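Local coordinates for periplasmic zinc-binding protein troA (PDB 1K0F) that binds zinc in the periplasm with high affinity and delivers it to the membrane permease of an ABC importer, at residues Q240-D252 / M263-L275. Numbering follows the deposited sequence.
Sequences QIGGELFSDAMGD and MVTHNIDTIVAAL
The carboxamide of Asn267 is paired with the backbone of a single residue, Phe246. Its OD1 accepts from Phe246 N (2.9 Å, 173° at the hydrogen) on a lone pair, while ND2 donates to Phe246 O, also at 2.9 Å and nearly in the amide plane. Two nearly straight bonds thus fix the rotation of the amide, and OD1 and ND2 each have a partner. The preceding residue, His266, donates from NE2 to Glu244 O near the ring plane; at 2.5 Å this bond is implausibly short, its length doubtful. The same imidazole receives the Phe246 ring edge-to-face, centroids 4.8 Å apart and planes at 67°, with CE2 over one face. On the opposite face sits Thr270 OG1, which donates to His266 O. A chi1 of 154° turns the imidazole away from its own backbone N and across to the strand end. Helix segment 263-273 runs antiparallel alongside strand 240-245, axes 7.2 Å apart, in the C-terminal lobe, where the strand pairs in parallel with 213-217. Toward the strand start, Gly242 and Gly243 let the helix in close: Thr270 CG2 lies 3.4 Å from Gly243 CA, and Ala274 CB abuts Gly242. The two methyls of Leu245 meet different helix residues, CD1 at Ile271 CD1 (3.4 Å) and CD2 at Thr270 CG2. Beyond the strand, Met263 CG packs on Phe246 CB and its bent chain brings CE near Ser247 O, which accepts a hydrogen bond from Trp104 NE1. Next comes Asp248, a zinc ligand with His37, His102 and His168; the site is empty of metal in this closed, zinc-free form.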
loop_
_atom_site.group_PDB
_atom_site.type_symbol
_atom_site.label_atom_id
_atom_site.label_comp_id
_atom_site.label_asym_id
_atom_site.label_seq_id
_atom_site.Cartn_x
_atom_site.Cartn_y
_atom_site.Cartn_z
ATOM N N GLN A 240 -20.390 -3.448 -10.619
ATOM C CA GLN A 240 -19.294 -3.915 -11.425
ATOM C C GLN A 240 -18.058 -3.968 -10.558
ATOM O O GLN A 240 -17.870 -3.117 -9.703
ATOM C CB GLN A 240 -19.041 -2.927 -12.555
ATOM C CG GLN A 240 -19.611 -3.307 -13.899
ATOM C CD GLN A 240 -19.019 -2.463 -15.004
ATOM O OE1 GLN A 240 -19.003 -1.236 -14.914
ATOM N NE2 GLN A 240 -18.519 -3.110 -16.051
ATOM N N ILE A 241 -17.227 -4.980 -10.750
ATOM C CA ILE A 241 -15.972 -5.032 -10.022
ATOM C C ILE A 241 -15.233 -4.022 -10.899
ATOM O O ILE A 241 -14.649 -4.381 -11.916
ATOM C CB ILE A 241 -15.331 -6.445 -10.107
ATOM C CG1 ILE A 241 -15.645 -7.237 -8.838
ATOM C CG2 ILE A 241 -13.832 -6.347 -10.234
ATOM C CD1 ILE A 241 -17.105 -7.527 -8.640
ATOM N N GLY A 242 -15.330 -2.748 -10.531
ATOM C CA GLY A 242 -14.717 -1.679 -11.303
ATOM C C GLY A 242 -13.235 -1.777 -11.605
ATOM O O GLY A 242 -12.641 -0.840 -12.145
ATOM N N GLY A 243 -12.626 -2.895 -11.248
ATOM C CA GLY A 243 -11.222 -3.056 -11.523
ATOM C C GLY A 243 -10.568 -3.669 -10.320
ATOM O O GLY A 243 -11.130 -3.665 -9.230
ATOM N N GLU A 244 -9.382 -4.217 -10.519
ATOM C CA GLU A 244 -8.650 -4.814 -9.424
ATOM C C GLU A 244 -7.745 -3.742 -8.904
ATOM O O GLU A 244 -7.036 -3.117 -9.671
ATOM C CB GLU A 244 -7.816 -5.983 -9.909
ATOM C CG GLU A 244 -7.600 -7.019 -8.848
ATOM C CD GLU A 244 -6.503 -7.972 -9.211
ATOM O OE1 GLU A 244 -5.938 -7.814 -10.310
ATOM O OE2 GLU A 244 -6.197 -8.874 -8.407
ATOM N N LEU A 245 -7.753 -3.520 -7.603
ATOM C CA LEU A 245 -6.901 -2.484 -7.080
ATOM C C LEU A 245 -5.686 -3.039 -6.355
ATOM O O LEU A 245 -5.653 -4.213 -5.954
ATOM C CB LEU A 245 -7.711 -1.575 -6.160
ATOM C CG LEU A 245 -8.949 -0.957 -6.821
ATOM C CD1 LEU A 245 -9.555 0.084 -5.891
ATOM C CD2 LEU A 245 -8.570 -0.326 -8.146
ATOM N N PHE A 246 -4.671 -2.192 -6.220
ATOM C CA PHE A 246 -3.453 -2.572 -5.527
ATOM C C PHE A 246 -3.618 -2.069 -4.118
ATOM O O PHE A 246 -3.694 -0.866 -3.902
ATOM C CB PHE A 246 -2.242 -1.906 -6.166
ATOM C CG PHE A 246 -1.899 -2.458 -7.507
ATOM C CD1 PHE A 246 -1.438 -3.760 -7.629
ATOM C CD2 PHE A 246 -2.106 -1.706 -8.646
ATOM C CE1 PHE A 246 -1.198 -4.308 -8.867
ATOM C CE2 PHE A 246 -1.871 -2.241 -9.887
ATOM C CZ PHE A 246 -1.418 -3.546 -10.006
ATOM N N SER A 247 -3.697 -2.981 -3.160
ATOM C CA SER A 247 -3.855 -2.566 -1.782
ATOM C C SER A 247 -2.498 -2.497 -1.108
ATOM O O SER A 247 -1.908 -1.420 -0.986
ATOM C CB SER A 247 -4.761 -3.533 -1.029
ATOM O OG SER A 247 -4.807 -4.796 -1.661
ATOM N N ASP A 248 -1.991 -3.643 -0.672
ATOM C CA ASP A 248 -0.698 -3.671 -0.009
ATOM C C ASP A 248 0.415 -4.066 -0.966
ATOM O O ASP A 248 1.590 -3.857 -0.667
ATOM C CB ASP A 248 -0.712 -4.660 1.165
ATOM C CG ASP A 248 -2.022 -4.641 1.942
ATOM O OD1 ASP A 248 -2.553 -3.541 2.202
ATOM O OD2 ASP A 248 -2.514 -5.738 2.299
ATOM N N ALA A 249 0.035 -4.628 -2.113
ATOM C CA ALA A 249 1.007 -5.085 -3.106
ATOM C C ALA A 249 0.963 -4.339 -4.433
ATOM O O ALA A 249 -0.092 -3.864 -4.861
ATOM C CB ALA A 249 0.825 -6.585 -3.362
ATOM N N MET A 250 2.122 -4.268 -5.083
ATOM C CA MET A 250 2.258 -3.584 -6.361
ATOM C C MET A 250 2.101 -4.542 -7.525
ATOM O O MET A 250 1.829 -5.732 -7.342
ATOM C CB MET A 250 3.632 -2.931 -6.469
ATOM C CG MET A 250 3.806 -1.680 -5.656
ATOM S SD MET A 250 5.175 -0.723 -6.294
ATOM C CE MET A 250 6.359 -2.013 -6.675
ATOM N N GLY A 251 2.289 -4.010 -8.725
ATOM C CA GLY A 251 2.194 -4.838 -9.910
ATOM C C GLY A 251 3.506 -5.571 -10.112
ATOM O O GLY A 251 4.390 -5.501 -9.249
ATOM N N ASP A 252 3.637 -6.272 -11.238
ATOM C CA ASP A 252 4.852 -7.024 -11.547
ATOM C C ASP A 252 6.020 -6.112 -11.879
ATOM O O ASP A 252 5.854 -5.104 -12.571
ATOM C CB ASP A 252 4.626 -7.949 -12.735
ATOM C CG ASP A 252 3.547 -8.959 -12.480
ATOM O OD1 ASP A 252 3.589 -9.652 -11.440
ATOM O OD2 ASP A 252 2.654 -9.058 -13.340
ATOM N N MET A 263 1.424 2.009 -9.721
ATOM C CA MET A 263 0.490 1.225 -8.931
ATOM C C MET A 263 -0.662 2.104 -8.481
ATOM O O MET A 263 -1.827 1.709 -8.553
ATOM C CB MET A 263 1.180 0.647 -7.696
ATOM C CG MET A 263 0.218 0.307 -6.555
ATOM S SD MET A 263 0.718 0.985 -4.957
ATOM C CE MET A 263 0.114 -0.319 -3.843
ATOM N N VAL A 264 -0.311 3.294 -7.999
ATOM C CA VAL A 264 -1.292 4.268 -7.521
ATOM C C VAL A 264 -2.033 4.935 -8.686
ATOM O O VAL A 264 -3.210 5.306 -8.567
ATOM C CB VAL A 264 -0.612 5.357 -6.663
ATOM C CG1 VAL A 264 -1.621 6.409 -6.265
ATOM C CG2 VAL A 264 0.010 4.725 -5.435
ATOM N N THR A 265 -1.344 5.090 -9.815
ATOM C CA THR A 265 -1.970 5.696 -10.967
ATOM C C THR A 265 -3.032 4.733 -11.410
ATOM O O THR A 265 -4.136 5.133 -11.765
ATOM C CB THR A 265 -0.982 5.906 -12.115
ATOM O OG1 THR A 265 -0.078 6.959 -11.768
ATOM C CG2 THR A 265 -1.723 6.299 -13.372
ATOM N N HIS A 266 -2.698 3.450 -11.383
ATOM C CA HIS A 266 -3.650 2.438 -11.783
ATOM C C HIS A 266 -4.856 2.535 -10.882
ATOM O O HIS A 266 -5.996 2.457 -11.337
ATOM C CB HIS A 266 -3.078 1.036 -11.635
ATOM C CG HIS A 266 -4.129 -0.011 -11.427
ATOM N ND1 HIS A 266 -4.673 -0.734 -12.466
ATOM C CD2 HIS A 266 -4.813 -0.374 -10.316
ATOM C CE1 HIS A 266 -5.641 -1.503 -11.999
ATOM N NE2 HIS A 266 -5.748 -1.296 -10.702
ATOM N N ASN A 267 -4.590 2.694 -9.594
ATOM C CA ASN A 267 -5.658 2.763 -8.608
ATOM C C ASN A 267 -6.678 3.851 -8.918
ATOM O O ASN A 267 -7.823 3.547 -9.245
ATOM C CB ASN A 267 -5.058 2.945 -7.206
ATOM C CG ASN A 267 -4.726 1.601 -6.527
ATOM O OD1 ASN A 267 -4.737 0.539 -7.163
ATOM N ND2 ASN A 267 -4.428 1.654 -5.233
ATOM N N ILE A 268 -6.272 5.116 -8.825
ATOM C CA ILE A 268 -7.175 6.234 -9.108
ATOM C C ILE A 268 -7.769 6.148 -10.507
ATOM O O ILE A 268 -8.937 6.482 -10.718
ATOM C CB ILE A 268 -6.453 7.602 -8.953
ATOM C CG1 ILE A 268 -7.453 8.649 -8.490
ATOM C CG2 ILE A 268 -5.830 8.052 -10.272
ATOM C CD1 ILE A 268 -7.891 8.443 -7.079
ATOM N N ASP A 269 -6.980 5.698 -11.473
ATOM C CA ASP A 269 -7.503 5.590 -12.820
ATOM C C ASP A 269 -8.681 4.645 -12.718
ATOM O O ASP A 269 -9.827 5.053 -12.820
ATOM C CB ASP A 269 -6.436 5.018 -13.762
ATOM C CG ASP A 269 -5.410 6.057 -14.171
ATOM O OD1 ASP A 269 -5.291 7.074 -13.468
ATOM O OD2 ASP A 269 -4.720 5.848 -15.191
ATOM N N THR A 270 -8.382 3.374 -12.479
ATOM C CA THR A 270 -9.402 2.338 -12.365
ATOM C C THR A 270 -10.638 2.754 -11.577
ATOM O O THR A 270 -11.769 2.530 -12.014
ATOM C CB THR A 270 -8.809 1.085 -11.707
ATOM O OG1 THR A 270 -7.873 0.484 -12.610
ATOM C CG2 THR A 270 -9.907 0.082 -11.362
ATOM N N ILE A 271 -10.417 3.377 -10.423
ATOM C CA ILE A 271 -11.515 3.781 -9.556
ATOM C C ILE A 271 -12.436 4.835 -10.147
ATOM O O ILE A 271 -13.604 4.550 -10.428
ATOM C CB ILE A 271 -10.990 4.268 -8.192
ATOM C CG1 ILE A 271 -10.392 3.089 -7.421
ATOM C CG2 ILE A 271 -12.124 4.891 -7.373
ATOM C CD1 ILE A 271 -9.696 3.495 -6.161
ATOM N N VAL A 272 -11.928 6.051 -10.320
ATOM C CA VAL A 272 -12.743 7.117 -10.895
ATOM C C VAL A 272 -13.356 6.613 -12.207
ATOM O O VAL A 272 -14.554 6.783 -12.449
ATOM C CB VAL A 272 -11.912 8.413 -11.154
ATOM C CG1 VAL A 272 -11.387 8.961 -9.845
ATOM C CG2 VAL A 272 -10.767 8.136 -12.105
ATOM N N ALA A 273 -12.541 5.980 -13.044
ATOM C CA ALA A 273 -13.047 5.448 -14.294
ATOM C C ALA A 273 -14.288 4.633 -13.954
ATOM O O ALA A 273 -15.402 4.959 -14.370
ATOM C CB ALA A 273 -12.006 4.559 -14.949
ATOM N N ALA A 274 -14.090 3.595 -13.153
ATOM C CA ALA A 274 -15.175 2.714 -12.757
ATOM C C ALA A 274 -16.223 3.388 -11.883
ATOM O O ALA A 274 -17.136 2.722 -11.401
ATOM C CB ALA A 274 -14.611 1.501 -12.033
ATOM N N LEU A 275 -16.123 4.696 -11.682
ATOM C CA LEU A 275 -17.092 5.359 -10.817
ATOM C C LEU A 275 -17.812 6.595 -11.356
ATOM O O LEU A 275 -18.843 6.994 -10.812
ATOM C CB LEU A 275 -16.426 5.716 -9.482
ATOM C CG LEU A 275 -16.271 4.619 -8.418
ATOM C CD1 LEU A 275 -16.029 5.265 -7.060
ATOM C CD2 LEU A 275 -17.512 3.742 -8.375
#